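Local coordinates for cytoplasmic Protein STM1381 (Salmonella enterica subsp. enterica serovar Typhimurium, PDB 3SOZ), which is of unknown function but belongs to a putative glutamine amidotransferase family, whose activity has not been established for it, at residues L103-V108 with N134-E139. Sequence-based numbering, arbitrary orientation.
Sequences LIADYV and NTVLAE
A105 and V136 meet methyl to methyl, A105 CB lying 3.9 Å from V136 CG1, and beside them L137 lays one of its end methyls against I104. The side-chain contacts between 103-108, on helix 100-109, and 134-139 are all apolar, and V136 leads into the short helical turn 137-140. V136 reaches across with a single branch: CG1 stands anti to the backbone N (chi1 169°), which carries that methyl forward to A105. The CB of L137 points neither to nor from 103-108, and it is the far end of the side chain that comes nearer, setting CD2 4.2 Å from I104 CG2. The same L137 CD2 comes within 4.4 Å of A105 N, a van der Waals approach and not a bond. That I104 methyl is the branch anti to its own backbone N, leaving CG1 beside the N (chi1 -72°). The two side chains run obliquely to one another and touch through these methyls. The backbones come closest where A105 CA and L137 CA stand 6.4 Å apart; A105, whose CB points at 134-139, puts just one methyl into this gap.

Beneath this pair of contacts lies the central sheet. I104 and L137 both rest on L114 of strand 113-117, while I104 also packs on I74 and L137 on I76 of strand 73-77. V136 also touches Q102, about one turn before A105 on helix 100-109. The contact thus joins two helical elements over neighbouring parallel strands of the glutaminase-like alpha/beta core. Since the side chains meet only through methyls, with 126 Å² buried in total, the segments' relative placement probably depends on shape and on the shared hydrophobic floor more than on directional bonding.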
loop_
_atom_site.group_PDB
_atom_site.type_symbol
_atom_site.label_atom_id
_atom_site.label_comp_id
_atom_site.label_asym_id
_atom_site.label_seq_id
_atom_site.Cartn_x
_atom_site.Cartn_y
_atom_site.Cartn_z
ATOM N N LEU A 103 5.074 -18.529 -17.661
ATOM C CA LEU A 103 4.843 -18.677 -19.087
ATOM C C LEU A 103 5.487 -17.598 -19.930
ATOM O O LEU A 103 6.103 -17.910 -20.945
ATOM C CB LEU A 103 3.353 -18.786 -19.425
ATOM C CG LEU A 103 2.848 -20.229 -19.342
ATOM C CD1 LEU A 103 1.348 -20.359 -18.939
ATOM C CD2 LEU A 103 3.184 -20.968 -20.656
ATOM N N ILE A 104 5.348 -16.339 -19.526
ATOM C CA ILE A 104 5.915 -15.244 -20.306
ATOM C C ILE A 104 7.441 -15.272 -20.184
ATOM O O ILE A 104 8.162 -15.070 -21.172
ATOM C CB ILE A 104 5.274 -13.891 -19.941
ATOM C CG1 ILE A 104 3.844 -13.848 -20.494
ATOM C CG2 ILE A 104 6.056 -12.716 -20.530
ATOM C CD1 ILE A 104 2.876 -13.076 -19.666
ATOM N N ALA A 105 7.923 -15.577 -18.991
ATOM C CA ALA A 105 9.343 -15.692 -18.758
ATOM C C ALA A 105 9.974 -16.749 -19.672
ATOM O O ALA A 105 10.973 -16.466 -20.380
ATOM C CB ALA A 105 9.612 -16.037 -17.293
ATOM N N ASP A 106 9.405 -17.962 -19.623
ATOM C CA ASP A 106 9.820 -19.076 -20.446
ATOM C C ASP A 106 9.858 -18.601 -21.872
ATOM O O ASP A 106 10.919 -18.660 -22.496
ATOM C CB ASP A 106 8.881 -20.283 -20.269
ATOM C CG ASP A 106 9.162 -21.064 -18.963
ATOM O OD1 ASP A 106 10.006 -20.645 -18.128
ATOM O OD2 ASP A 106 8.531 -22.116 -18.764
ATOM N N TYR A 107 8.733 -18.077 -22.367
ATOM C CA TYR A 107 8.637 -17.569 -23.734
ATOM C C TYR A 107 9.791 -16.652 -24.119
ATOM O O TYR A 107 10.398 -16.817 -25.173
ATOM C CB TYR A 107 7.323 -16.831 -23.912
ATOM C CG TYR A 107 7.258 -15.924 -25.120
ATOM C CD1 TYR A 107 7.678 -14.609 -25.036
ATOM C CD2 TYR A 107 6.744 -16.372 -26.331
ATOM C CE1 TYR A 107 7.632 -13.757 -26.126
ATOM C CE2 TYR A 107 6.684 -15.530 -27.445
ATOM C CZ TYR A 107 7.135 -14.210 -27.327
ATOM O OH TYR A 107 7.082 -13.330 -28.389
ATOM N N VAL A 108 10.079 -15.675 -23.268
ATOM C CA VAL A 108 11.122 -14.704 -23.550
ATOM C C VAL A 108 12.503 -15.362 -23.621
ATOM O O VAL A 108 13.228 -15.154 -24.592
ATOM C CB VAL A 108 11.108 -13.531 -22.526
ATOM C CG1 VAL A 108 12.358 -12.653 -22.665
ATOM C CG2 VAL A 108 9.868 -12.714 -22.698
ATOM N N ASN A 134 7.959 -8.566 -6.723
ATOM C CA ASN A 134 7.837 -9.853 -6.026
ATOM C C ASN A 134 7.259 -10.919 -6.966
ATOM O O ASN A 134 6.250 -11.600 -6.680
ATOM C CB ASN A 134 6.939 -9.664 -4.801
ATOM C CG ASN A 134 7.250 -8.371 -4.076
ATOM O OD1 ASN A 134 8.416 -8.102 -3.757
ATOM N ND2 ASN A 134 6.233 -7.544 -3.837
ATOM N N THR A 135 7.896 -11.054 -8.114
ATOM C CA THR A 135 7.294 -11.765 -9.212
ATOM C C THR A 135 8.433 -12.358 -9.994
ATOM O O THR A 135 9.542 -11.825 -10.005
ATOM C CB THR A 135 6.431 -10.782 -10.041
ATOM O OG1 THR A 135 5.070 -11.030 -9.757
ATOM C CG2 THR A 135 6.607 -10.929 -11.499
ATOM N N VAL A 136 8.168 -13.472 -10.644
ATOM C CA VAL A 136 9.135 -14.021 -11.589
ATOM C C VAL A 136 9.612 -12.991 -12.638
ATOM O O VAL A 136 10.808 -12.868 -12.829
ATOM C CB VAL A 136 8.642 -15.327 -12.220
ATOM C CG1 VAL A 136 9.559 -15.710 -13.377
ATOM C CG2 VAL A 136 8.623 -16.421 -11.131
ATOM N N LEU A 137 8.717 -12.220 -13.262
ATOM C CA LEU A 137 9.142 -11.200 -14.247
ATOM C C LEU A 137 10.219 -10.253 -13.777
ATOM O O LEU A 137 10.870 -9.640 -14.605
ATOM C CB LEU A 137 7.987 -10.345 -14.769
ATOM C CG LEU A 137 7.127 -10.784 -15.952
ATOM C CD1 LEU A 137 6.641 -9.570 -16.770
ATOM C CD2 LEU A 137 7.860 -11.753 -16.881
ATOM N N ALA A 138 10.408 -10.095 -12.473
ATOM C CA ALA A 138 11.409 -9.137 -11.989
ATOM C C ALA A 138 12.733 -9.475 -12.666
ATOM O O ALA A 138 13.393 -8.624 -13.278
ATOM C CB ALA A 138 11.544 -9.199 -10.472
ATOM N N GLU A 139 13.065 -10.757 -12.574
ATOM C CA GLU A 139 14.208 -11.395 -13.226
ATOM C C GLU A 139 14.295 -11.114 -14.746
ATOM O O GLU A 139 15.355 -10.837 -15.245
ATOM C CB GLU A 139 14.052 -12.893 -12.967
ATOM C CG GLU A 139 15.277 -13.706 -12.572
ATOM C CD GLU A 139 15.088 -15.173 -13.010
ATOM O OE1 GLU A 139 15.019 -15.416 -14.241
ATOM O OE2 GLU A 139 14.983 -16.071 -12.142
#